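Local coordinates for extracellular haem-binding protein (Streptomyces reticuli, PDB 3FPW) that binds haem, is described as haem-degrading, and probably works as an oligomer with its cognate two-component sensor kinase, at residues Ala76-Glu79 against Ala80-Asp84; Gln111-Glu114 against Ser115-Lys119; Ser131-Ala134 against Lys135-Ala138; Ala140-Leu143 against Lys144-Pro147; Gly176-Asp179 against Glu180-Ala183. All blocks are in the same frame, centred on the assembly; numbering follows the deposited sequence. Where two conformers were deposited one is given.

Contact 5, on helix 176-187, reaches three of the others through its side chains. Tyr182 OH meets Asp84 OD2 of contact 1 at 2.9 Å, Asp179 OD2 makes a 2.9 Å salt bridge with Lys119 NZ of contact 2, and Glu180 OE1 lies 2.7 Å from Ser131 OG of contact 3, probably hydrogen-bonded. Contact 3 in turn packs on contact 4, where Leu137 CD2 lies 3.8 Å from Leu143 CB. Contacts 1 and 4 are the far ends, their centres about 31 Å apart. Iron(III) comes closest at contact 4, about 4 Å from the side chain of Lys144, while contact 2 gathers phosphate ions, probably from the crystallisation liquor.

Contact 1 (Ala76-Glu79 against Ala80-Asp84); sequences AAVE and AAEKD
Val78 O takes the shortest hydrogen bond here, from Glu82 N at 2.8 Å, with the donor almost in line with the carbonyl (C=O...N angle 164°). In the conformer described, the same oxygen also lies against the Glu82 side chain, whose CG approaches it to 3.4 Å, so one carbonyl meets both the amide and the first part of the chain one helical turn on. Three more i to i+4 bonds complete the ladder of this alpha-helical segment: Ala80 N to Ala76 O at 3.0 Å, Ala81 N to Ala77 O at 3.1 Å, and Lys83 N to Glu79 O at 3.0 Å, the last near the C-terminal end of helix 67-83.

Val78 puts its CG1 methyl opposite its own amide nitrogen (chi1 170°), and from there the methyl touches the carboxylate end of Glu82, OE1 at 3.4 Å. That touch belongs to one of two conformers of Glu82, so it is at best part-time. Ala80 and Ala81 are slim: the Ala80 methyl rests 3.5 Å from Ala76 O.

The small residues let other elements come close. Ala80 and Ala81 pack on Tyr182 of helix 176-187, Ala77 and Val78 lie on Val90 of strand 89-94, and Val78 also meets Leu67 of a neighbouring subunit.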
loop_
_atom_site.group_PDB
_atom_site.type_symbol
_atom_site.label_atom_id
_atom_site.label_comp_id
_atom_site.label_asym_id
_atom_site.label_seq_id
_atom_site.Cartn_x
_atom_site.Cartn_y
_atom_site.Cartn_z
ATOM N N ALA A 76 -9.959 30.231 -4.675
ATOM C CA ALA A 76 -11.091 30.957 -4.080
ATOM C C ALA A 76 -11.536 30.314 -2.774
ATOM O O ALA A 76 -11.935 30.991 -1.840
ATOM C CB ALA A 76 -12.242 31.022 -5.065
ATOM N N ALA A 77 -11.468 28.999 -2.705
ATOM C CA ALA A 77 -11.837 28.302 -1.481
ATOM C C ALA A 77 -10.822 28.630 -0.396
ATOM O O ALA A 77 -11.196 28.928 0.731
ATOM C CB ALA A 77 -11.928 26.798 -1.728
ATOM N N VAL A 78 -9.535 28.595 -0.728
ATOM C CA VAL A 78 -8.524 28.962 0.263
ATOM C C VAL A 78 -8.747 30.396 0.731
ATOM O O VAL A 78 -8.716 30.690 1.926
ATOM C CB VAL A 78 -7.084 28.806 -0.278
ATOM C CG1 VAL A 78 -6.072 29.427 0.703
ATOM C CG2 VAL A 78 -6.774 27.347 -0.510
ATOM N N GLU A 79 -8.966 31.299 -0.218
ATOM C CA GLU A 79 -9.139 32.712 0.138
ATOM C C GLU A 79 -10.323 32.922 1.054
ATOM O O GLU A 79 -10.247 33.720 1.981
ATOM C CB GLU A 79 -9.247 33.571 -1.115
ATOM C CG GLU A 79 -7.905 33.690 -1.856
ATOM C CD GLU A 79 -8.068 34.199 -3.281
ATOM O OE1 GLU A 79 -9.137 34.777 -3.589
ATOM O OE2 GLU A 79 -7.128 34.016 -4.089
ATOM N N ALA A 80 -11.405 32.194 0.808
ATOM C CA ALA A 80 -12.581 32.305 1.662
ATOM C C ALA A 80 -12.268 31.818 3.073
ATOM O O ALA A 80 -12.651 32.439 4.061
ATOM C CB ALA A 80 -13.768 31.538 1.071
ATOM N N ALA A 81 -11.563 30.703 3.191
ATOM C CA ALA A 81 -11.148 30.260 4.521
ATOM C C ALA A 81 -10.204 31.267 5.199
ATOM O O ALA A 81 -10.340 31.554 6.396
ATOM C CB ALA A 81 -10.508 28.867 4.437
ATOM N N GLU A 82 -9.242 31.792 4.444
ATOM C CA GLU A 82 -8.262 32.708 5.006
ATOM C C GLU A 82 -8.916 33.972 5.533
ATOM O O GLU A 82 -8.478 34.519 6.548
ATOM C CB GLU A 82 -7.202 33.068 3.969
ATOM C CG GLU A 82 -6.173 31.982 3.747
ATOM C CD GLU A 82 -5.207 32.340 2.639
ATOM O OE1 GLU A 82 -4.197 31.637 2.485
ATOM O OE2 GLU A 82 -5.471 33.320 1.917
ATOM N N LYS A 83 -9.962 34.419 4.840
ATOM C CA LYS A 83 -10.722 35.633 5.236
ATOM C C LYS A 83 -11.292 35.454 6.634
ATOM O O LYS A 83 -11.400 36.425 7.415
ATOM C CB LYS A 83 -11.877 35.873 4.247
ATOM C CG LYS A 83 -12.507 37.277 4.300
ATOM C CD LYS A 83 -13.568 37.481 3.189
ATOM C CE LYS A 83 -13.078 36.976 1.815
ATOM N NZ LYS A 83 -14.011 37.315 0.681
ATOM N N ASP A 84 -11.653 34.210 6.950
ATOM C CA ASP A 84 -12.257 33.855 8.234
ATOM C C ASP A 84 -11.252 33.392 9.269
ATOM O O ASP A 84 -11.626 33.005 10.374
ATOM C CB ASP A 84 -13.265 32.735 8.038
ATOM C CG ASP A 84 -14.458 33.162 7.233
ATOM O OD1 ASP A 84 -14.551 34.358 6.854
ATOM O OD2 ASP A 84 -15.307 32.288 6.987
#

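Contact 2 (Gln111-Glu114 against Ser115-Lys119); sequences QSYE and SAERK. With PO4 (phosphate ion), chain E; PO4 (phosphate ion), chain D; PO4 (phosphate ion), chain G.
Helix 112-126 of the HbpS-like fold, a member of the GAF clan, presents its early turns here, where Glu114 and Arg118 stand one turn apart beside bound phosphates. These ions probably come from the crystallisation liquor. The backbone carries the turn: Arg118 N bonds Glu114 O at 2.9 Å and Ala116 N bonds Ser112 O at the same 2.9 Å, whereas the first link, Ser115 N to Gln111 O, is weak.

Arg118 does the most with its side chain. Its chain runs extended from CG to NE, carrying the guanidinium out to two phosphates that both meet it at its edge. NE donates to O2 of one ion at 3.0 Å, with that oxygen in the guanidinium plane and the bond fairly straight (163°). The far edge grips a second ion with two arms, NH1 to its O1 at 2.9 Å and NH2 to its O2 at 3.0 Å. A methionine here has none of these N-H donors, and both phosphates would probably lose the cation that faces them.

The outer ends of Tyr113 and Glu117 bond to the sheet, Tyr113 OH to Thr102 OG1 and Glu117 OE2 to Thr99 OG1. Pro147 of a neighbouring subunit packs against Glu114 and Arg118. Lys119 runs extended to a third phosphate; its NZ forms a salt bridge with Asp179 and lies among Ala153 O, Val170 O and O3 of that ion, the last at 2.7 Å from NZ.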
loop_
_atom_site.group_PDB
_atom_site.type_symbol
_atom_site.label_atom_id
_atom_site.label_comp_id
_atom_site.label_asym_id
_atom_site.label_seq_id
_atom_site.Cartn_x
_atom_site.Cartn_y
_atom_site.Cartn_z
ATOM N N GLN A 111 -3.969 16.094 8.655
ATOM C CA GLN A 111 -4.998 15.176 8.174
ATOM C C GLN A 111 -5.815 15.812 7.046
ATOM O O GLN A 111 -6.561 15.126 6.338
ATOM C CB GLN A 111 -5.941 14.821 9.336
ATOM C CG GLN A 111 -7.145 15.740 9.506
ATOM C CD GLN A 111 -6.867 17.192 9.874
ATOM O OE1 GLN A 111 -7.768 18.048 9.749
ATOM N NE2 GLN A 111 -5.655 17.499 10.290
ATOM N N SER A 112 -5.699 17.132 6.893
ATOM C CA SER A 112 -6.613 17.842 5.983
ATOM C C SER A 112 -6.351 17.595 4.499
ATOM O O SER A 112 -7.269 17.686 3.704
ATOM C CB SER A 112 -6.620 19.351 6.274
ATOM O OG SER A 112 -5.360 19.904 5.950
ATOM N N TYR A 113 -5.116 17.244 4.131
ATOM C CA TYR A 113 -4.748 17.177 2.733
ATOM C C TYR A 113 -5.447 16.005 2.052
ATOM O O TYR A 113 -6.186 16.189 1.058
ATOM C CB TYR A 113 -3.231 17.026 2.634
ATOM C CG TYR A 113 -2.700 17.115 1.241
ATOM C CD1 TYR A 113 -2.434 15.965 0.534
ATOM C CD2 TYR A 113 -2.420 18.355 0.636
ATOM C CE1 TYR A 113 -1.935 16.020 -0.741
ATOM C CE2 TYR A 113 -1.897 18.406 -0.645
ATOM C CZ TYR A 113 -1.673 17.227 -1.324
ATOM O OH TYR A 113 -1.145 17.204 -2.589
ATOM N N GLU A 114 -5.288 14.805 2.625
ATOM C CA GLU A 114 -5.982 13.621 2.093
ATOM C C GLU A 114 -7.488 13.706 2.291
ATOM O O GLU A 114 -8.253 13.239 1.453
ATOM C CB GLU A 114 -5.398 12.331 2.665
ATOM C CG GLU A 114 -3.949 12.104 2.182
ATOM C CD GLU A 114 -3.437 10.701 2.498
ATOM O OE1 GLU A 114 -4.265 9.769 2.573
ATOM O OE2 GLU A 114 -2.200 10.528 2.628
ATOM N N SER A 115 -7.914 14.299 3.406
ATOM C CA SER A 115 -9.334 14.469 3.672
ATOM C C SER A 115 -9.971 15.281 2.547
ATOM O O SER A 115 -11.014 14.911 2.043
ATOM C CB SER A 115 -9.551 15.157 5.022
ATOM O OG SER A 115 -10.934 15.336 5.305
ATOM N N ALA A 116 -9.334 16.382 2.154
ATOM C CA ALA A 116 -9.869 17.240 1.094
ATOM C C ALA A 116 -9.942 16.478 -0.232
ATOM O O ALA A 116 -10.971 16.519 -0.933
ATOM C CB ALA A 116 -9.022 18.466 0.935
ATOM N N GLU A 117 -8.882 15.730 -0.538
ATOM C CA GLU A 117 -8.863 14.935 -1.762
ATOM C C GLU A 117 -9.999 13.929 -1.807
ATOM O O GLU A 117 -10.698 13.804 -2.823
ATOM C CB GLU A 117 -7.543 14.184 -1.879
ATOM C CG GLU A 117 -6.446 14.897 -2.578
ATOM C CD GLU A 117 -5.350 13.918 -2.982
ATOM O OE1 GLU A 117 -4.833 13.251 -2.063
ATOM O OE2 GLU A 117 -5.034 13.791 -4.197
ATOM N N ARG A 118 -10.190 13.200 -0.713
ATOM C CA ARG A 118 -11.223 12.175 -0.691
ATOM C C ARG A 118 -12.618 12.766 -0.745
ATOM O O ARG A 118 -13.498 12.186 -1.377
ATOM C CB ARG A 118 -11.052 11.253 0.505
ATOM C CG ARG A 118 -9.785 10.453 0.381
ATOM C CD ARG A 118 -9.653 9.456 1.520
ATOM N NE ARG A 118 -8.603 8.495 1.197
ATOM C CZ ARG A 118 -8.774 7.184 1.180
ATOM N NH1 ARG A 118 -9.952 6.644 1.528
ATOM N NH2 ARG A 118 -7.750 6.409 0.856
ATOM N N LYS A 119 -12.828 13.894 -0.063
ATOM C CA LYS A 119 -14.127 14.554 -0.160
ATOM C C LYS A 119 -14.450 14.965 -1.588
ATOM O O LYS A 119 -15.580 14.795 -2.037
ATOM C CB LYS A 119 -14.214 15.791 0.738
ATOM C CG LYS A 119 -14.187 15.439 2.213
ATOM C CD LYS A 119 -14.354 16.701 3.023
ATOM C CE LYS A 119 -14.014 16.506 4.496
ATOM N NZ LYS A 119 -14.076 17.812 5.253
HETATM P P PO4 E . -6.253 9.647 -1.467
HETATM O O1 PO4 E . -6.514 11.007 -2.074
HETATM O O2 PO4 E . -6.173 9.739 0.047
HETATM O O3 PO4 E . -7.375 8.702 -1.842
HETATM O O4 PO4 E . -4.940 9.125 -2.015
HETATM P P PO4 D . -11.753 17.655 8.350
HETATM O O1 PO4 D . -11.926 19.151 8.105
HETATM O O2 PO4 D . -12.249 17.388 9.749
HETATM O O3 PO4 D . -12.668 16.973 7.385
HETATM O O4 PO4 D . -10.327 17.081 8.182
HETATM P P PO4 G . -8.684 3.287 0.355
HETATM O O1 PO4 G . -10.013 3.906 0.739
HETATM O O2 PO4 G . -7.681 3.465 1.474
HETATM O O3 PO4 G . -8.904 1.814 0.090
HETATM O O4 PO4 G . -8.148 3.946 -0.896
#

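Contact 3 (Ser131-Ala134 against Lys135-Ala138); sequences SELA and KRLA
Leu133 CD2 sits squarely over the Arg136 guanidinium, 3.3 Å above its plane and above its centre, with CZ at 3.4 Å. The two side chains run side by side in the same direction. Arg136 leaves its backbone with CG opposite the carbonyl carbon (chi1 -68°) and stays extended to NE, which lays the flat group beneath the methyl.

Behind this pair the backbone tightens into i to i+3 bonds: Lys135 N to Glu132 O at 2.9 Å, Arg136 N to Leu133 O at 3.0 Å and Leu137 N to Ala134 O at 3.2 Å. In each the donor sits well above the carbonyl plane, by 65° at Leu133 O, as the regular i to i+4 bonding gives way. Arg136 N has only a weak further bond to Glu132 O. A glycine here removes the flat cover, and the Leu133 methyl would probably be left with a gap beside Trp126.

Further out, Leu133 and Arg136 both pack on Trp126 of helix 112-126, Leu133 and Leu137 on Phe151, and Leu137 also on Thr142 of a neighbouring subunit. Ser131 OG ties the start of helix 130-135 to Glu180 of helix 176-187.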
loop_
_atom_site.group_PDB
_atom_site.type_symbol
_atom_site.label_atom_id
_atom_site.label_comp_id
_atom_site.label_asym_id
_atom_site.label_seq_id
_atom_site.Cartn_x
_atom_site.Cartn_y
_atom_site.Cartn_z
ATOM N N SER A 131 -21.937 16.511 2.459
ATOM C CA SER A 131 -22.849 16.667 3.590
ATOM C C SER A 131 -24.114 15.862 3.364
ATOM O O SER A 131 -24.619 15.233 4.293
ATOM C CB SER A 131 -23.235 18.131 3.801
ATOM O OG SER A 131 -23.801 18.640 2.623
ATOM N N GLU A 132 -24.641 15.873 2.148
ATOM C CA GLU A 132 -25.851 15.115 1.898
ATOM C C GLU A 132 -25.539 13.629 1.810
ATOM O O GLU A 132 -26.278 12.798 2.354
ATOM C CB GLU A 132 -26.553 15.603 0.639
ATOM C CG GLU A 132 -28.007 15.182 0.574
ATOM C CD GLU A 132 -28.965 16.303 0.955
ATOM O OE1 GLU A 132 -30.137 16.232 0.560
ATOM O OE2 GLU A 132 -28.557 17.277 1.613
ATOM N N LEU A 133 -24.432 13.291 1.151
ATOM C CA LEU A 133 -24.050 11.892 0.999
ATOM C C LEU A 133 -23.892 11.196 2.356
ATOM O O LEU A 133 -24.216 10.013 2.488
ATOM C CB LEU A 133 -22.778 11.768 0.153
ATOM C CG LEU A 133 -22.989 12.142 -1.322
ATOM C CD1 LEU A 133 -21.646 12.212 -2.030
ATOM C CD2 LEU A 133 -23.914 11.148 -2.014
ATOM N N ALA A 134 -23.398 11.932 3.350
ATOM C CA ALA A 134 -23.171 11.381 4.678
ATOM C C ALA A 134 -24.485 10.886 5.259
ATOM O O ALA A 134 -24.525 9.878 5.968
ATOM C CB ALA A 134 -22.538 12.423 5.590
ATOM N N LYS A 135 -25.563 11.577 4.912
ATOM C CA LYS A 135 -26.884 11.246 5.435
ATOM C C LYS A 135 -27.441 9.969 4.811
ATOM O O LYS A 135 -28.300 9.288 5.401
ATOM C CB LYS A 135 -27.818 12.436 5.256
ATOM C CG LYS A 135 -27.323 13.657 6.002
ATOM C CD LYS A 135 -28.205 14.876 5.755
ATOM C CE LYS A 135 -27.475 16.165 6.110
ATOM N NZ LYS A 135 -27.146 16.306 7.554
ATOM N N ARG A 136 -26.918 9.614 3.641
ATOM C CA ARG A 136 -27.308 8.372 2.978
ATOM C C ARG A 136 -26.830 7.143 3.727
ATOM O O ARG A 136 -27.345 6.044 3.520
ATOM C CB ARG A 136 -26.766 8.320 1.552
ATOM C CG ARG A 136 -27.393 9.333 0.636
ATOM C CD ARG A 136 -26.878 9.153 -0.774
ATOM N NE ARG A 136 -27.292 10.253 -1.634
ATOM C CZ ARG A 136 -27.051 10.303 -2.941
ATOM N NH1 ARG A 136 -26.389 9.319 -3.530
ATOM N NH2 ARG A 136 -27.454 11.349 -3.654
ATOM N N LEU A 137 -25.827 7.324 4.580
ATOM C CA LEU A 137 -25.290 6.222 5.361
ATOM C C LEU A 137 -26.311 5.636 6.343
ATOM O O LEU A 137 -26.161 4.505 6.815
ATOM C CB LEU A 137 -24.037 6.679 6.100
ATOM C CG LEU A 137 -22.873 7.050 5.190
ATOM C CD1 LEU A 137 -21.683 7.512 6.005
ATOM C CD2 LEU A 137 -22.483 5.881 4.288
ATOM N N ALA A 138 -27.366 6.395 6.622
ATOM C CA ALA A 138 -28.419 5.904 7.496
ATOM C C ALA A 138 -29.120 4.682 6.899
ATOM O O ALA A 138 -29.427 3.736 7.614
ATOM C CB ALA A 138 -29.429 7.012 7.799
#

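Contact 4 (Ala140-Leu143 against Lys144-Pro147); sequences APTL and KDIP
Leu143 and Ile146 form the close-packed side of this turn. Ile146 N bonds Leu143 O at 3.1 Å, and the Ile146 side chain then runs back past that same oxygen, with CG1 3.3 Å from it. Beyond it the methyls Leu143 CD2 and Ile146 CD1 stand 4.2 Å apart. Leu143 packs further on Arg136, Leu137 and Phe151 of its own chain, and Ile146 on Leu152 of a neighbouring subunit. Together with Asp145 N to Thr142 O at 3.0 Å, the Ile146 bond makes a short 3-10 turn. Both donors sit well above the carbonyl plane, Asp145 N by 66°.

The other side is looser and carries water. Lys144 starts with CG wedged between its own amide nitrogen and carbonyl carbon (chi1 73°), passes over Pro141 O and bends at its last torsion. A water joins the Lys144 and Asp145 side chains: it accepts from Lys144 NZ at 2.8 Å, donates to Asp145 OD2 at 2.8 Å and donates to Pro141 O as well. Asp145 OD2 also rests against Thr142 CB, while the Thr142 hydroxyl bonds Phe151 O of a neighbouring subunit.

Asp145 packs on Lys144 of one neighbouring subunit and Lys144 on Asp145 of another, so these two side chains meet again between subunits. The iron(III) lies about 4 Å from the Lys144 side chain, so the ammonium and carboxylate are paired through water close to the bound metal.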
loop_
_atom_site.group_PDB
_atom_site.type_symbol
_atom_site.label_atom_id
_atom_site.label_comp_id
_atom_site.label_asym_id
_atom_site.label_seq_id
_atom_site.Cartn_x
_atom_site.Cartn_y
_atom_site.Cartn_z
ATOM N N ALA A 140 -27.890 3.170 3.807
ATOM C CA ALA A 140 -26.872 2.344 3.142
ATOM C C ALA A 140 -25.498 2.504 3.811
ATOM O O ALA A 140 -24.599 3.139 3.246
ATOM C CB ALA A 140 -26.792 2.680 1.662
ATOM N N PRO A 141 -25.326 1.920 5.004
ATOM C CA PRO A 141 -24.151 2.234 5.813
ATOM C C PRO A 141 -22.821 1.797 5.201
ATOM O O PRO A 141 -21.779 2.315 5.582
ATOM C CB PRO A 141 -24.408 1.519 7.146
ATOM C CG PRO A 141 -25.520 0.554 6.892
ATOM C CD PRO A 141 -26.279 1.028 5.694
ATOM N N THR A 142 -22.852 0.868 4.255
ATOM C CA THR A 142 -21.606 0.359 3.669
ATOM C C THR A 142 -21.146 1.128 2.428
ATOM O O THR A 142 -20.165 0.762 1.804
ATOM C CB THR A 142 -21.683 -1.161 3.396
ATOM O OG1 THR A 142 -22.758 -1.426 2.497
ATOM C CG2 THR A 142 -21.947 -1.909 4.713
ATOM N N LEU A 143 -21.861 2.193 2.069
ATOM C CA LEU A 143 -21.371 3.086 1.021
ATOM C C LEU A 143 -19.963 3.537 1.388
ATOM O O LEU A 143 -19.092 3.662 0.525
ATOM C CB LEU A 143 -22.282 4.300 0.862
ATOM C CG LEU A 143 -23.597 4.042 0.133
ATOM C CD1 LEU A 143 -24.442 5.292 0.209
ATOM C CD2 LEU A 143 -23.377 3.654 -1.307
ATOM N N LYS A 144 -19.733 3.755 2.682
ATOM C CA LYS A 144 -18.460 4.319 3.114
ATOM C C LYS A 144 -17.300 3.316 3.040
ATOM O O LYS A 144 -16.139 3.675 3.250
ATOM C CB LYS A 144 -18.578 4.922 4.517
ATOM C CG LYS A 144 -18.679 3.904 5.619
ATOM C CD LYS A 144 -18.833 4.613 6.964
ATOM C CE LYS A 144 -19.329 3.651 8.031
ATOM N NZ LYS A 144 -18.448 2.458 8.169
ATOM N N ASP A 145 -17.610 2.072 2.683
ATOM C CA ASP A 145 -16.579 1.049 2.503
ATOM C C ASP A 145 -16.004 1.055 1.091
ATOM O O ASP A 145 -15.029 0.365 0.788
ATOM C CB ASP A 145 -17.152 -0.314 2.895
ATOM C CG ASP A 145 -17.431 -0.401 4.400
ATOM O OD1 ASP A 145 -16.596 0.103 5.184
ATOM O OD2 ASP A 145 -18.466 -0.946 4.798
ATOM N N ILE A 146 -16.604 1.857 0.225
ATOM C CA ILE A 146 -16.106 1.995 -1.135
ATOM C C ILE A 146 -14.765 2.719 -1.095
ATOM O O ILE A 146 -14.634 3.791 -0.493
ATOM C CB ILE A 146 -17.119 2.742 -2.000
ATOM C CG1 ILE A 146 -18.368 1.886 -2.200
ATOM C CG2 ILE A 146 -16.506 3.179 -3.356
ATOM C CD1 ILE A 146 -19.548 2.636 -2.808
ATOM N N PRO A 147 -13.740 2.120 -1.715
ATOM C CA PRO A 147 -12.395 2.661 -1.677
ATOM C C PRO A 147 -12.316 4.097 -2.168
ATOM O O PRO A 147 -12.996 4.480 -3.133
ATOM C CB PRO A 147 -11.624 1.729 -2.626
ATOM C CG PRO A 147 -12.291 0.432 -2.408
ATOM C CD PRO A 147 -13.768 0.799 -2.359
HETATM O O HOH W 1 -19.808 0.382 6.810
#

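Contact 5 (Gly176-Asp179 against Glu180-Ala183); sequences GDLD and EQYA
Leu178 O and Tyr182 share two kinds of interaction. As a hydrogen bond, Tyr182 N reaches this carbonyl at 3.1 Å. The remaining backbone links also run i to i+4: Glu180 N to Gly176 O at 2.8 Å, Gln181 N to Asp177 O at 3.0 Å, and Ala183 N to Asp179 O at 2.9 Å.

As a ring contact, the same oxygen lies over one face of the Tyr182 ring, 3.3 Å above its plane and shifted toward the rim at CD2. Tyr182 CG stands opposite the carbonyl carbon (chi1 -55°), which folds the ring back beside the preceding turn. Apolar packing is light here, with Leu178 CB 4.4 Å from Tyr182 CE2, while the side chains of Leu178 and Gln181 lie alongside one another and point the same way.

All this belongs to the first turns of helix 176-187, the last helix of the HbpS-like fold. It lies against helix 67-83 on the Tyr182 side, and against Val170 of strand 163-171, which Asp179 and Ala183 touch.

The polar ends mostly find partners elsewhere. Tyr182 OH bonds Arg86 NH1 as well as Asp84 OD2. Asp179 OD1 accepts from Ala173 N, on the same carboxylate whose OD2 is salt-bridged to Lys119. Glu180 is buried, and its OE2 accepts from Gly154 N while OE1 is held by Ser131. One water donates to Asp177 OD1 at 2.9 Å and, weakly, to Glu180 OE1 at 3.4 Å, bridging two carboxylates of like charge.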
loop_
_atom_site.group_PDB
_atom_site.type_symbol
_atom_site.label_atom_id
_atom_site.label_comp_id
_atom_site.label_asym_id
_atom_site.label_seq_id
_atom_site.Cartn_x
_atom_site.Cartn_y
_atom_site.Cartn_z
ATOM N N GLY A 176 -17.231 20.201 9.365
ATOM C CA GLY A 176 -17.438 19.849 7.957
ATOM C C GLY A 176 -18.347 20.856 7.275
ATOM O O GLY A 176 -18.188 21.161 6.088
ATOM N N ASP A 177 -19.301 21.394 8.020
ATOM C CA ASP A 177 -20.213 22.353 7.418
ATOM C C ASP A 177 -19.454 23.626 7.017
ATOM O O ASP A 177 -19.692 24.175 5.946
ATOM C CB ASP A 177 -21.388 22.654 8.341
ATOM C CG ASP A 177 -22.404 21.504 8.393
ATOM O OD1 ASP A 177 -22.400 20.609 7.498
ATOM O OD2 ASP A 177 -23.207 21.498 9.343
ATOM N N LEU A 178 -18.521 24.072 7.857
ATOM C CA LEU A 178 -17.676 25.204 7.477
ATOM C C LEU A 178 -16.795 24.823 6.284
ATOM O O LEU A 178 -16.667 25.603 5.350
ATOM C CB LEU A 178 -16.805 25.672 8.638
ATOM C CG LEU A 178 -17.573 26.486 9.667
ATOM C CD1 LEU A 178 -16.710 26.566 10.908
ATOM C CD2 LEU A 178 -17.851 27.861 9.078
ATOM N N ASP A 179 -16.187 23.638 6.314
ATOM C CA ASP A 179 -15.398 23.189 5.152
ATOM C C ASP A 179 -16.230 23.342 3.885
ATOM O O ASP A 179 -15.755 23.824 2.842
ATOM C CB ASP A 179 -15.039 21.703 5.241
ATOM C CG ASP A 179 -13.971 21.385 6.273
ATOM O OD1 ASP A 179 -13.070 22.226 6.498
ATOM O OD2 ASP A 179 -14.005 20.247 6.834
ATOM N N GLU A 180 -17.475 22.887 3.958
ATOM C CA GLU A 180 -18.305 22.873 2.762
ATOM C C GLU A 180 -18.713 24.278 2.322
ATOM O O GLU A 180 -18.891 24.523 1.132
ATOM C CB GLU A 180 -19.508 21.939 2.923
ATOM C CG GLU A 180 -19.914 21.321 1.607
ATOM C CD GLU A 180 -20.938 20.224 1.791
ATOM O OE1 GLU A 180 -22.145 20.504 1.629
ATOM O OE2 GLU A 180 -20.529 19.096 2.118
ATOM N N GLN A 181 -18.859 25.198 3.279
ATOM C CA GLN A 181 -19.019 26.617 2.949
ATOM C C GLN A 181 -17.868 27.093 2.070
ATOM O O GLN A 181 -18.079 27.761 1.059
ATOM C CB GLN A 181 -19.071 27.451 4.231
ATOM C CG GLN A 181 -19.264 28.957 4.053
ATOM C CD GLN A 181 -19.440 29.676 5.397
ATOM O OE1 GLN A 181 -18.565 30.422 5.834
ATOM N NE2 GLN A 181 -20.559 29.425 6.062
ATOM N N TYR A 182 -16.643 26.761 2.452
ATOM C CA TYR A 182 -15.501 27.241 1.670
ATOM C C TYR A 182 -15.403 26.533 0.318
ATOM O O TYR A 182 -14.997 27.142 -0.683
ATOM C CB TYR A 182 -14.205 27.064 2.454
ATOM C CG TYR A 182 -14.252 27.737 3.810
ATOM C CD1 TYR A 182 -14.771 29.016 3.946
ATOM C CD2 TYR A 182 -13.749 27.113 4.929
ATOM C CE1 TYR A 182 -14.817 29.640 5.173
ATOM C CE2 TYR A 182 -13.787 27.718 6.162
ATOM C CZ TYR A 182 -14.321 28.993 6.277
ATOM O OH TYR A 182 -14.365 29.627 7.505
ATOM N N ALA A 183 -15.788 25.261 0.272
ATOM C CA ALA A 183 -15.846 24.535 -1.001
ATOM C C ALA A 183 -16.835 25.224 -1.948
ATOM O O ALA A 183 -16.542 25.433 -3.105
ATOM C CB ALA A 183 -16.248 23.057 -0.794
HETATM O O HOH W 2 -22.880 21.480 4.817
#